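Long-range contacts in probable alginate O-acetylase AlgJ (Pseudomonas putida, PDB 4O8V), which probably adds acetyl groups to the O-2 and O-3 positions of mannuronate residues in alginate, working with AlgI and AlgF at the inner membrane: residues A[18-23]-A[63-68]; A[119-124]-A[164-169]; A[129-134]-A[225-230]; A[215-220]-A[273-278]. All blocks are in the same frame, centred on the assembly; numbering follows the deposited sequence.

Contact 1 (A[18-23]-A[63-68])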
loop_
_atom_site.group_PDB
_atom_site.type_symbol
_atom_site.label_atom_id
_atom_site.label_comp_id
_atom_site.label_asym_id
_atom_site.label_seq_id
_atom_site.Cartn_x
_atom_site.Cartn_y
_atom_site.Cartn_z
ATOM N N TRP A 18 3.277 21.476 2.405
ATOM C CA TRP A 18 3.065 20.016 2.459
ATOM C C TRP A 18 1.891 19.711 3.411
ATOM O O TRP A 18 1.714 20.408 4.411
ATOM C CB TRP A 18 4.336 19.307 2.950
ATOM C CG TRP A 18 5.344 19.051 1.858
ATOM C CD1 TRP A 18 6.135 19.971 1.208
ATOM C CD2 TRP A 18 5.648 17.787 1.287
ATOM N NE1 TRP A 18 6.894 19.336 0.240
ATOM C CE2 TRP A 18 6.625 17.993 0.292
ATOM C CE3 TRP A 18 5.189 16.483 1.528
ATOM C CZ2 TRP A 18 7.140 16.941 -0.483
ATOM C CZ3 TRP A 18 5.710 15.443 0.765
ATOM C CH2 TRP A 18 6.671 15.680 -0.223
ATOM N N LEU A 19 1.125 18.666 3.110
ATOM C CA LEU A 19 0.014 18.211 3.950
ATOM C C LEU A 19 0.242 16.760 4.318
ATOM O O LEU A 19 0.746 16.017 3.506
ATOM C CB LEU A 19 -1.309 18.324 3.209
ATOM C CG LEU A 19 -1.649 19.702 2.666
ATOM C CD1 LEU A 19 -2.964 19.609 1.869
ATOM C CD2 LEU A 19 -1.783 20.670 3.822
ATOM N N PHE A 20 -0.172 16.349 5.507
ATOM C CA PHE A 20 -0.079 14.935 5.885
ATOM C C PHE A 20 -1.426 14.446 6.401
ATOM O O PHE A 20 -2.243 15.245 6.873
ATOM C CB PHE A 20 0.990 14.722 6.958
ATOM C CG PHE A 20 2.395 15.082 6.525
ATOM C CD1 PHE A 20 3.216 14.143 5.934
ATOM C CD2 PHE A 20 2.904 16.355 6.746
ATOM C CE1 PHE A 20 4.536 14.475 5.550
ATOM C CE2 PHE A 20 4.216 16.696 6.357
ATOM C CZ PHE A 20 5.027 15.750 5.761
ATOM N N SER A 21 -1.664 13.137 6.295
ATOM C CA SER A 21 -2.813 12.507 6.949
ATOM C C SER A 21 -2.594 12.445 8.448
ATOM O O SER A 21 -1.536 11.990 8.891
ATOM C CB SER A 21 -3.023 11.079 6.435
ATOM O OG SER A 21 -3.977 10.426 7.259
ATOM N N ASP A 22 -3.576 12.858 9.242
ATOM C CA ASP A 22 -3.396 12.768 10.694
ATOM C C ASP A 22 -3.440 11.306 11.157
ATOM O O ASP A 22 -3.128 11.010 12.304
ATOM C CB ASP A 22 -4.418 13.640 11.454
ATOM C CG ASP A 22 -5.803 13.047 11.496
ATOM O OD1 ASP A 22 -6.186 12.278 10.585
ATOM O OD2 ASP A 22 -6.522 13.365 12.463
ATOM N N GLU A 23 -3.770 10.386 10.248
ATOM C CA GLU A 23 -3.714 8.958 10.569
ATOM C C GLU A 23 -2.260 8.505 10.740
ATOM O O GLU A 23 -1.988 7.448 11.320
ATOM C CB GLU A 23 -4.424 8.127 9.487
ATOM C CG GLU A 23 -5.914 8.407 9.378
ATOM C CD GLU A 23 -6.612 7.570 8.302
ATOM O OE1 GLU A 23 -5.930 6.963 7.450
ATOM O OE2 GLU A 23 -7.855 7.520 8.311
ATOM N N ALA A 63 4.933 5.372 5.948
ATOM C CA ALA A 63 4.142 6.592 6.082
ATOM C C ALA A 63 4.819 7.739 5.340
ATOM O O ALA A 63 6.049 7.834 5.328
ATOM C CB ALA A 63 3.964 6.944 7.537
ATOM N N LYS A 64 4.022 8.617 4.740
ATOM C CA LYS A 64 4.598 9.780 4.081
ATOM C C LYS A 64 5.350 10.615 5.113
ATOM O O LYS A 64 6.424 11.169 4.826
ATOM C CB LYS A 64 3.525 10.623 3.391
ATOM C CG LYS A 64 4.118 11.779 2.580
ATOM C CD LYS A 64 3.093 12.441 1.693
ATOM C CE LYS A 64 2.613 13.730 2.278
ATOM N NZ LYS A 64 1.717 14.458 1.331
ATOM N N ALA A 65 4.808 10.678 6.331
ATOM C CA ALA A 65 5.446 11.442 7.410
ATOM C C ALA A 65 6.800 10.881 7.827
ATOM O O ALA A 65 7.608 11.583 8.415
ATOM C CB ALA A 65 4.533 11.511 8.619
ATOM N N ARG A 66 7.032 9.605 7.558
ATOM C CA ARG A 66 8.313 8.967 7.867
ATOM C C ARG A 66 9.322 9.208 6.750
ATOM O O ARG A 66 10.505 9.375 7.008
ATOM C CB ARG A 66 8.129 7.441 8.079
ATOM C CG ARG A 66 9.422 6.707 8.416
ATOM C CD ARG A 66 9.215 5.186 8.643
ATOM N NE ARG A 66 8.075 4.867 9.510
ATOM C CZ ARG A 66 8.063 5.003 10.833
ATOM N NH1 ARG A 66 9.123 5.503 11.473
ATOM N NH2 ARG A 66 6.975 4.662 11.523
ATOM N N VAL A 67 8.849 9.210 5.509
ATOM C CA VAL A 67 9.727 9.371 4.364
ATOM C C VAL A 67 10.087 10.848 4.162
ATOM O O VAL A 67 11.203 11.160 3.751
ATOM C CB VAL A 67 9.091 8.801 3.074
ATOM C CG1 VAL A 67 9.992 9.057 1.861
ATOM C CG2 VAL A 67 8.813 7.301 3.230
ATOM N N TYR A 68 9.143 11.745 4.455
ATOM C CA TYR A 68 9.381 13.200 4.330
ATOM C C TYR A 68 9.344 13.943 5.674
ATOM O O TYR A 68 8.665 14.963 5.833
ATOM C CB TYR A 68 8.370 13.793 3.326
ATOM C CG TYR A 68 8.787 13.504 1.903
ATOM C CD1 TYR A 68 9.807 14.251 1.304
ATOM C CD2 TYR A 68 8.207 12.455 1.170
ATOM C CE1 TYR A 68 10.232 13.982 0.014
ATOM C CE2 TYR A 68 8.628 12.170 -0.137
ATOM C CZ TYR A 68 9.648 12.934 -0.703
ATOM O OH TYR A 68 10.088 12.657 -1.982
#
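Phe20, on the short strand 19-21, and Ala65, on the single-turn helix 64-67, bring their CA atoms to 6.7 Å, and from there the backbones diverge, the CA atoms of Trp18 and Tyr68 standing 9.5 Å apart. Lys64 reaches across to the strand. Its chain leaves with CG anti to the backbone N, then bends at chi3 (102°), which carries NZ to Leu19 O at 2.8 Å, almost in line with that carbonyl (172°). The same ammonium also bonds to the carbonyl oxygens of Leu117 and Asp120, so three backbone acceptors share it. On the way, Lys64 CE lies at the edge of the Trp18 indole and 3.7 Å from Phe20 CD1. Trp18 CH2 sits 3.6 Å above the centre of the Tyr68 ring, the two planes inclined at 34°. Phe20 CD1 meets Ala65 CB at 4.0 Å. A methionine in place of Lys64 would probably leave the carbonyls of Leu19, Leu117 and Asp120 without the donor they share. Behind the strand, Phe20 pairs through its backbone with Val12 of strand 11-13; beyond the helix, Arg66 packs on Leu84 and Tyr85 of helix 84-94.

Contact 2 (A[119-124]-A[164-169])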
loop_
_atom_site.group_PDB
_atom_site.type_symbol
_atom_site.label_atom_id
_atom_site.label_comp_id
_atom_site.label_asym_id
_atom_site.label_seq_id
_atom_site.Cartn_x
_atom_site.Cartn_y
_atom_site.Cartn_z
ATOM N N THR A 119 0.649 17.269 -1.509
ATOM C CA THR A 119 -0.653 17.570 -0.920
ATOM C C THR A 119 -1.605 16.378 -0.858
ATOM O O THR A 119 -2.800 16.535 -0.620
ATOM C CB THR A 119 -1.352 18.688 -1.685
ATOM O OG1 THR A 119 -1.752 18.211 -2.976
ATOM C CG2 THR A 119 -0.405 19.896 -1.848
ATOM N N ASP A 120 -1.065 15.186 -1.064
ATOM C CA ASP A 120 -1.887 13.977 -1.195
ATOM C C ASP A 120 -1.255 12.869 -0.350
ATOM O O ASP A 120 -0.057 12.915 -0.079
ATOM C CB ASP A 120 -1.973 13.600 -2.681
ATOM C CG ASP A 120 -2.955 12.451 -2.979
ATOM O OD1 ASP A 120 -2.578 11.274 -2.782
ATOM O OD2 ASP A 120 -4.086 12.747 -3.452
ATOM N N THR A 121 -2.038 11.890 0.088
ATOM C CA THR A 121 -1.492 10.800 0.892
ATOM C C THR A 121 -0.601 9.855 0.087
ATOM O O THR A 121 0.211 9.127 0.659
ATOM C CB THR A 121 -2.610 9.934 1.534
ATOM O OG1 THR A 121 -3.383 9.335 0.493
ATOM C CG2 THR A 121 -3.496 10.787 2.428
ATOM N N HIS A 122 -0.755 9.842 -1.233
ATOM C CA HIS A 122 -0.219 8.723 -2.013
ATOM C C HIS A 122 1.192 8.906 -2.556
ATOM O O HIS A 122 1.681 10.021 -2.722
ATOM C CB HIS A 122 -1.154 8.415 -3.184
ATOM C CG HIS A 122 -2.503 7.934 -2.741
ATOM N ND1 HIS A 122 -3.622 8.739 -2.737
ATOM C CD2 HIS A 122 -2.896 6.733 -2.249
ATOM C CE1 HIS A 122 -4.654 8.044 -2.282
ATOM N NE2 HIS A 122 -4.238 6.827 -1.966
ATOM N N TRP A 123 1.843 7.790 -2.861
ATOM C CA TRP A 123 3.064 7.864 -3.638
ATOM C C TRP A 123 2.800 8.468 -5.017
ATOM O O TRP A 123 1.697 8.378 -5.564
ATOM C CB TRP A 123 3.715 6.479 -3.782
ATOM C CG TRP A 123 2.779 5.331 -4.123
ATOM C CD1 TRP A 123 1.595 5.376 -4.823
ATOM C CD2 TRP A 123 3.010 3.947 -3.808
ATOM N NE1 TRP A 123 1.073 4.090 -4.946
ATOM C CE2 TRP A 123 1.922 3.204 -4.329
ATOM C CE3 TRP A 123 4.025 3.270 -3.116
ATOM C CZ2 TRP A 123 1.820 1.805 -4.179
ATOM C CZ3 TRP A 123 3.924 1.876 -2.977
ATOM C CH2 TRP A 123 2.816 1.169 -3.498
ATOM N N THR A 124 3.828 9.113 -5.554
ATOM C CA THR A 124 3.867 9.513 -6.951
ATOM C C THR A 124 4.056 8.301 -7.849
ATOM O O THR A 124 4.449 7.230 -7.377
ATOM C CB THR A 124 5.042 10.488 -7.234
ATOM O OG1 THR A 124 6.283 9.790 -7.049
ATOM C CG2 THR A 124 4.967 11.745 -6.320
ATOM N N GLY A 164 -4.722 17.363 -4.456
ATOM C CA GLY A 164 -4.487 16.218 -3.581
ATOM C C GLY A 164 -5.649 15.888 -2.654
ATOM O O GLY A 164 -6.468 16.758 -2.299
ATOM N N ASP A 165 -5.722 14.622 -2.237
ATOM C CA ASP A 165 -6.874 14.162 -1.480
ATOM C C ASP A 165 -6.945 14.853 -0.112
ATOM O O ASP A 165 -8.019 15.068 0.412
ATOM C CB ASP A 165 -6.877 12.610 -1.349
ATOM C CG ASP A 165 -5.624 12.019 -0.677
ATOM O OD1 ASP A 165 -4.612 12.709 -0.406
ATOM O OD2 ASP A 165 -5.635 10.779 -0.444
ATOM N N LEU A 166 -5.796 15.258 0.420
ATOM C CA LEU A 166 -5.757 15.936 1.714
ATOM C C LEU A 166 -6.310 17.365 1.705
ATOM O O LEU A 166 -6.751 17.873 2.740
ATOM C CB LEU A 166 -4.327 15.944 2.243
ATOM C CG LEU A 166 -3.866 14.551 2.655
ATOM C CD1 LEU A 166 -2.342 14.528 2.817
ATOM C CD2 LEU A 166 -4.593 14.085 3.940
ATOM N N THR A 167 -6.294 18.020 0.550
ATOM C CA THR A 167 -6.764 19.399 0.496
ATOM C C THR A 167 -8.246 19.483 0.844
ATOM O O THR A 167 -8.713 20.506 1.319
ATOM C CB THR A 167 -6.543 20.015 -0.874
ATOM O OG1 THR A 167 -7.487 19.447 -1.785
ATOM C CG2 THR A 167 -5.147 19.704 -1.356
ATOM N N ASN A 168 -8.976 18.390 0.639
ATOM C CA ASN A 168 -10.409 18.388 0.918
ATOM C C ASN A 168 -10.734 18.281 2.404
ATOM O O ASN A 168 -11.872 18.521 2.820
ATOM C CB ASN A 168 -11.082 17.257 0.145
ATOM C CG ASN A 168 -11.042 17.489 -1.351
ATOM O OD1 ASN A 168 -11.908 18.175 -1.915
ATOM N ND2 ASN A 168 -10.011 16.948 -2.003
ATOM N N PHE A 169 -9.736 17.924 3.205
ATOM C CA PHE A 169 -9.905 17.889 4.650
ATOM C C PHE A 169 -9.547 19.209 5.291
ATOM O O PHE A 169 -9.801 19.425 6.476
ATOM C CB PHE A 169 -9.063 16.773 5.254
ATOM C CG PHE A 169 -9.570 15.415 4.926
ATOM C CD1 PHE A 169 -10.588 14.844 5.682
ATOM C CD2 PHE A 169 -9.065 14.719 3.845
ATOM C CE1 PHE A 169 -11.072 13.583 5.375
ATOM C CE2 PHE A 169 -9.543 13.458 3.527
ATOM C CZ PHE A 169 -10.548 12.890 4.294
HETATM O O HOH W 1 -3.662 20.153 -4.034
#
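Asp165 meets Asp120 and Thr121 in the Asp-x-His segment of this SGNH hydrolase-like domain, where Asp120 and His122, by similarity, belong to the active site. Hydrogen bonds come first. Asp165 takes two donors from Thr121, each on a syn lone pair: the backbone N on OD1 at 2.7 Å and the hydroxyl OG1 on OD2 at 2.8 Å. In return Asp165 N donates to Asp120 OD2 (2.8 Å), coming from above the carboxylate plane. Asp120 OD1 serves His122 twice, its syn lone pair taking ND1 at 2.7 Å and its anti lone pair taking the backbone N, an Asx turn; His122 NE2 continues to Ser218 OG, an arrangement consistent with a Ser-His-Asp charge relay. Electrostatically, the two carboxylates are stacked, planes 8° apart, with two acceptors, Asp120 OD2 and Asp165 OD1, at 3.1 Å. Apolar packing is supplied by Leu166, whose CG meets Thr121 CG2 at 3.8 Å, and by Thr167 CG2 against Thr119 CB. Gly164 passes so near that a CB would collide with Thr119 O. Finally, a water accepts from Gly164 N and donates to Thr119 OG1 at 2.9 Å, a hydroxyl that also bonds Asp184 OD2.

Contact 3 (A[129-134]-A[225-230])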
loop_
_atom_site.group_PDB
_atom_site.type_symbol
_atom_site.label_atom_id
_atom_site.label_comp_id
_atom_site.label_asym_id
_atom_site.label_seq_id
_atom_site.Cartn_x
_atom_site.Cartn_y
_atom_site.Cartn_z
ATOM N N GLU A 129 6.723 3.128 -8.681
ATOM C CA GLU A 129 7.538 2.336 -9.577
ATOM C C GLU A 129 8.765 1.793 -8.827
ATOM O O GLU A 129 9.165 0.642 -9.029
ATOM C CB GLU A 129 7.941 3.189 -10.787
ATOM C CG GLU A 129 8.857 2.496 -11.780
ATOM C CD GLU A 129 9.278 3.434 -12.890
ATOM O OE1 GLU A 129 10.190 4.260 -12.667
ATOM O OE2 GLU A 129 8.668 3.368 -13.975
ATOM N N VAL A 130 9.368 2.629 -7.982
ATOM C CA VAL A 130 10.454 2.200 -7.111
ATOM C C VAL A 130 10.010 1.034 -6.220
ATOM O O VAL A 130 10.723 0.017 -6.111
ATOM C CB VAL A 130 10.964 3.377 -6.246
ATOM C CG1 VAL A 130 11.927 2.885 -5.175
ATOM C CG2 VAL A 130 11.629 4.407 -7.141
ATOM N N ALA A 131 8.819 1.157 -5.633
ATOM C CA ALA A 131 8.261 0.083 -4.796
ATOM C C ALA A 131 8.063 -1.188 -5.624
ATOM O O ALA A 131 8.477 -2.287 -5.212
ATOM C CB ALA A 131 6.939 0.527 -4.140
ATOM N N ALA A 132 7.464 -1.062 -6.803
ATOM C CA ALA A 132 7.292 -2.235 -7.675
ATOM C C ALA A 132 8.621 -2.889 -8.034
ATOM O O ALA A 132 8.719 -4.123 -8.102
ATOM C CB ALA A 132 6.545 -1.858 -8.950
ATOM N N GLN A 133 9.652 -2.088 -8.280
ATOM C CA GLN A 133 10.927 -2.677 -8.615
ATOM C C GLN A 133 11.534 -3.437 -7.434
ATOM O O GLN A 133 12.147 -4.500 -7.635
ATOM C CB GLN A 133 11.913 -1.612 -9.136
ATOM C CG GLN A 133 11.693 -1.322 -10.606
ATOM C CD GLN A 133 12.342 -0.039 -11.076
ATOM O OE1 GLN A 133 12.657 0.845 -10.277
ATOM N NE2 GLN A 133 12.524 0.079 -12.385
ATOM N N ALA A 134 11.415 -2.880 -6.231
ATOM C CA ALA A 134 11.915 -3.555 -5.040
ATOM C C ALA A 134 11.176 -4.879 -4.845
ATOM O O ALA A 134 11.780 -5.889 -4.502
ATOM C CB ALA A 134 11.748 -2.681 -3.789
ATOM N N TRP A 225 -1.389 6.338 -9.938
ATOM C CA TRP A 225 -0.054 5.998 -9.429
ATOM C C TRP A 225 0.568 4.866 -10.261
ATOM O O TRP A 225 1.747 4.564 -10.102
ATOM C CB TRP A 225 -0.102 5.627 -7.934
ATOM C CG TRP A 225 -1.183 6.384 -7.171
ATOM C CD1 TRP A 225 -2.133 5.857 -6.323
ATOM C CD2 TRP A 225 -1.437 7.800 -7.226
ATOM N NE1 TRP A 225 -2.949 6.875 -5.835
ATOM C CE2 TRP A 225 -2.552 8.064 -6.392
ATOM C CE3 TRP A 225 -0.837 8.868 -7.910
ATOM C CZ2 TRP A 225 -3.074 9.350 -6.227
ATOM C CZ3 TRP A 225 -1.355 10.142 -7.743
ATOM C CH2 TRP A 225 -2.467 10.374 -6.917
ATOM N N ASN A 226 -0.244 4.277 -11.140
ATOM C CA ASN A 226 0.167 3.199 -12.057
ATOM C C ASN A 226 0.927 2.071 -11.361
ATOM O O ASN A 226 1.863 1.507 -11.937
ATOM C CB ASN A 226 1.038 3.752 -13.209
ATOM C CG ASN A 226 1.073 2.813 -14.425
ATOM O OD1 ASN A 226 0.048 2.262 -14.824
ATOM N ND2 ASN A 226 2.263 2.598 -14.986
ATOM N N PHE A 227 0.549 1.744 -10.123
ATOM C CA PHE A 227 1.253 0.689 -9.400
ATOM C C PHE A 227 1.045 -0.676 -10.070
ATOM O O PHE A 227 1.994 -1.471 -10.161
ATOM C CB PHE A 227 0.806 0.646 -7.943
ATOM C CG PHE A 227 1.607 -0.293 -7.077
ATOM C CD1 PHE A 227 2.990 -0.315 -7.133
ATOM C CD2 PHE A 227 0.954 -1.155 -6.186
ATOM C CE1 PHE A 227 3.714 -1.163 -6.316
ATOM C CE2 PHE A 227 1.678 -1.997 -5.359
ATOM C CZ PHE A 227 3.052 -2.013 -5.429
ATOM N N LEU A 228 -0.175 -0.946 -10.535
ATOM C CA LEU A 228 -0.422 -2.194 -11.272
ATOM C C LEU A 228 0.512 -2.334 -12.480
ATOM O O LEU A 228 1.131 -3.383 -12.699
ATOM C CB LEU A 228 -1.875 -2.273 -11.753
ATOM C CG LEU A 228 -2.243 -3.561 -12.492
ATOM C CD1 LEU A 228 -2.090 -4.726 -11.552
ATOM C CD2 LEU A 228 -3.661 -3.456 -12.977
ATOM N N GLY A 229 0.585 -1.276 -13.280
ATOM C CA GLY A 229 1.394 -1.325 -14.486
ATOM C C GLY A 229 2.858 -1.486 -14.118
ATOM O O GLY A 229 3.588 -2.239 -14.771
ATOM N N ALA A 230 3.278 -0.782 -13.068
ATOM C CA ALA A 230 4.683 -0.817 -12.655
ATOM C C ALA A 230 5.066 -2.248 -12.230
ATOM O O ALA A 230 6.155 -2.734 -12.538
ATOM C CB ALA A 230 4.940 0.175 -11.535
#
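Ala230 N donates to Asn226 O at 2.9 Å, a bond of the first turn of helix 227-235, and it is this turn that lies against helix 125-141 at Glu129 and Ala132. Between the two segments the contact itself is apolar. The helices come close because alanines face each other: the CA atoms of Glu129 and Ala230 are 5.3 Å apart, Ala230 CB rests 3.9 Å from Glu129 CA, and the methyls of Ala132 and Ala230 meet at 3.7 Å. Ala132 CB also touches the carbonyl carbon of Ala230, so backbone and methyl are in direct contact with nothing larger between them.

Phe227 covers the flank of this alanine patch. Its chi1 of -173° turns CG away from the backbone N, and the ring swings over to the other helix and presents CE1, 3.9 Å from Ala132 CB and 4.2 Å from Ala131 CB; Ala132 N lies at the ring's edge, in its plane. The acidic end of Glu129 turns to another partner, a salt bridge with Arg189 of strand 184-193. Helix 125-141 is thus layered between two others, Val130 packing on Pro105 and Ala109 of helix 103-109, while from helix 227-235 Leu228 reaches Val239 and Asn241 of strand 239-241 and Phe227 meets the Trp123 ring.

Contact 4 (A[215-220]-A[273-278])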
loop_
_atom_site.group_PDB
_atom_site.type_symbol
_atom_site.label_atom_id
_atom_site.label_comp_id
_atom_site.label_asym_id
_atom_site.label_seq_id
_atom_site.Cartn_x
_atom_site.Cartn_y
_atom_site.Cartn_z
ATOM N N VAL A 215 -3.646 -7.008 -4.262
ATOM C CA VAL A 215 -4.679 -6.603 -3.321
ATOM C C VAL A 215 -4.174 -5.439 -2.480
ATOM O O VAL A 215 -3.009 -5.410 -2.090
ATOM C CB VAL A 215 -5.094 -7.781 -2.395
ATOM C CG1 VAL A 215 -6.280 -7.361 -1.506
ATOM C CG2 VAL A 215 -5.457 -8.963 -3.231
ATOM N N GLY A 216 -5.034 -4.463 -2.239
ATOM C CA GLY A 216 -4.634 -3.325 -1.442
ATOM C C GLY A 216 -5.655 -2.205 -1.405
ATOM O O GLY A 216 -6.870 -2.418 -1.530
ATOM N N THR A 217 -5.133 -0.998 -1.219
ATOM C CA THR A 217 -5.928 0.192 -0.980
ATOM C C THR A 217 -5.924 1.079 -2.213
ATOM O O THR A 217 -5.665 0.619 -3.336
ATOM C CB THR A 217 -5.380 1.023 0.223
ATOM O OG1 THR A 217 -4.104 1.568 -0.140
ATOM C CG2 THR A 217 -5.214 0.145 1.464
ATOM N N SER A 218 -6.267 2.347 -2.007
ATOM C CA SER A 218 -6.181 3.336 -3.081
ATOM C C SER A 218 -4.756 3.486 -3.616
ATOM O O SER A 218 -4.579 3.938 -4.757
ATOM C CB SER A 218 -6.717 4.692 -2.587
ATOM O OG SER A 218 -6.053 5.114 -1.410
ATOM N N TYR A 219 -3.736 3.107 -2.835
ATOM C CA TYR A 219 -2.354 3.110 -3.374
ATOM C C TYR A 219 -2.277 2.206 -4.605
ATOM O O TYR A 219 -1.525 2.477 -5.560
ATOM C CB TYR A 219 -1.310 2.653 -2.336
ATOM C CG TYR A 219 -0.956 3.688 -1.295
ATOM C CD1 TYR A 219 -1.732 3.821 -0.147
ATOM C CD2 TYR A 219 0.149 4.548 -1.458
ATOM C CE1 TYR A 219 -1.430 4.770 0.826
ATOM C CE2 TYR A 219 0.470 5.512 -0.469
ATOM C CZ TYR A 219 -0.324 5.610 0.662
ATOM O OH TYR A 219 -0.049 6.553 1.629
ATOM N N SER A 220 -3.095 1.152 -4.599
ATOM C CA SER A 220 -3.086 0.149 -5.672
ATOM C C SER A 220 -4.269 0.269 -6.610
ATOM O O SER A 220 -4.181 -0.137 -7.761
ATOM C CB SER A 220 -3.093 -1.276 -5.084
ATOM O OG SER A 220 -1.900 -1.546 -4.375
ATOM N N GLU A 273 -0.639 -4.917 -0.678
ATOM C CA GLU A 273 -0.190 -3.572 -0.321
ATOM C C GLU A 273 -0.938 -3.090 0.932
ATOM O O GLU A 273 -2.175 -3.071 0.986
ATOM C CB GLU A 273 -0.377 -2.633 -1.515
ATOM C CG GLU A 273 -0.290 -1.160 -1.164
ATOM C CD GLU A 273 -1.663 -0.513 -1.015
ATOM O OE1 GLU A 273 -2.525 -0.690 -1.918
ATOM O OE2 GLU A 273 -1.878 0.200 -0.009
ATOM N N PHE A 274 -0.163 -2.743 1.958
ATOM C CA PHE A 274 -0.661 -2.528 3.316
ATOM C C PHE A 274 0.125 -1.359 3.924
ATOM O O PHE A 274 1.218 -1.550 4.457
ATOM C CB PHE A 274 -0.490 -3.820 4.152
ATOM C CG PHE A 274 -1.334 -3.877 5.409
ATOM C CD1 PHE A 274 -1.314 -2.841 6.338
ATOM C CD2 PHE A 274 -2.163 -4.986 5.662
ATOM C CE1 PHE A 274 -2.089 -2.916 7.510
ATOM C CE2 PHE A 274 -2.954 -5.057 6.818
ATOM C CZ PHE A 274 -2.922 -4.015 7.740
ATOM N N PRO A 275 -0.408 -0.137 3.823
ATOM C CA PRO A 275 0.328 1.012 4.358
ATOM C C PRO A 275 0.472 0.930 5.894
ATOM O O PRO A 275 -0.453 0.470 6.569
ATOM C CB PRO A 275 -0.541 2.218 3.944
ATOM C CG PRO A 275 -1.349 1.706 2.746
ATOM C CD PRO A 275 -1.654 0.261 3.147
ATOM N N GLU A 276 1.605 1.364 6.436
ATOM C CA GLU A 276 1.889 1.114 7.850
ATOM C C GLU A 276 0.849 1.695 8.820
ATOM O O GLU A 276 0.545 1.074 9.834
ATOM C CB GLU A 276 3.290 1.627 8.215
ATOM C CG GLU A 276 3.452 3.142 8.179
ATOM C CD GLU A 276 4.690 3.641 8.920
ATOM O OE1 GLU A 276 4.639 3.796 10.162
ATOM O OE2 GLU A 276 5.709 3.915 8.261
ATOM N N ARG A 277 0.274 2.857 8.502
ATOM C CA ARG A 277 -0.620 3.533 9.434
ATOM C C ARG A 277 -1.898 2.748 9.735
ATOM O O ARG A 277 -2.582 3.049 10.701
ATOM C CB ARG A 277 -1.002 4.923 8.905
ATOM C CG ARG A 277 -2.030 4.913 7.751
ATOM C CD ARG A 277 -2.206 6.349 7.228
ATOM N NE ARG A 277 -3.320 6.548 6.299
ATOM C CZ ARG A 277 -3.170 6.613 4.976
ATOM N NH1 ARG A 277 -1.967 6.448 4.442
ATOM N NH2 ARG A 277 -4.219 6.828 4.190
ATOM N N TYR A 278 -2.217 1.761 8.901
ATOM C CA TYR A 278 -3.430 0.961 9.102
ATOM C C TYR A 278 -3.269 -0.136 10.148
ATOM O O TYR A 278 -4.261 -0.707 10.588
ATOM C CB TYR A 278 -3.886 0.312 7.786
ATOM C CG TYR A 278 -4.483 1.288 6.795
ATOM C CD1 TYR A 278 -5.779 1.782 6.963
ATOM C CD2 TYR A 278 -3.744 1.727 5.703
ATOM C CE1 TYR A 278 -6.321 2.687 6.058
ATOM C CE2 TYR A 278 -4.273 2.626 4.801
ATOM C CZ TYR A 278 -5.559 3.102 4.976
ATOM O OH TYR A 278 -6.072 4.000 4.058
HETATM O O HOH W 2 -4.675 4.142 1.627
#
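Glu273, on strand 269-275, pushes its carboxylate into the turn where strand 212-215 gives way to helix 218-221. Two strands of the parallel sheet meet here through Glu273 N, which donates to Val215 O at 2.8 Å. The side chain folds sharply at chi2 (-99°), bringing both oxygens onto the turn. OE1 takes two donors: Thr217 N at 2.7 Å, on the syn side but out of the carboxylate plane, and Ser220 OG, also at 2.7 Å, on the anti side. OE2 receives Thr217 OG1 at 2.6 Å on its syn lone pair. Thr217 OG1 in turn accepts from Tyr219 N at 3.1 Å, capping the helix, and from a water that also bonds Tyr278 OH. Glu273 O, by contrast, is buried with no partner in the model. Any CB at Gly216 would run into Glu273 OE1. Tyr219 lays its ring alongside Pro275 CG (3.6 Å from CD1), and its OH takes a weak bond from Arg277 NH1 at 3.4 Å and probably also bonds Thr121 O; Arg277 NE is paired with Glu23. A leucine in place of Glu273 would probably leave Thr217 N and the Thr217 and Ser220 hydroxyls without their acceptor, freeing the turn to shift. Three short bonds at the start of a helix would favour an ionised Glu273, consistent with a buried charge that holds the backbone around Ser218, the nucleophile by similarity.

Overall arrangement
The four contacts belong to one SGNH hydrolase-like domain. Contact 1 closes before contacts 2, 3 and 4 open, contact 2 closes before contact 4, and contact 3 interleaves with both. Contact 4 is centred about 3 Å from the chain's centre, where strands 212-215 and 269-275 lie side by side in the parallel sheet; centre to centre, contacts 1, 2 and 3 lie about 14, 15 and 13 Å from it, and helix 227-235 of contact 3 follows helix 218-221. Contacts 1 and 3 do not touch. Contacts 2 and 4 bring together Asp120, His122 and Ser218, consistent with a catalytic triad, while Trp225 of contact 3 stacks on His122 and contact 1 touches contact 2 through Lys64.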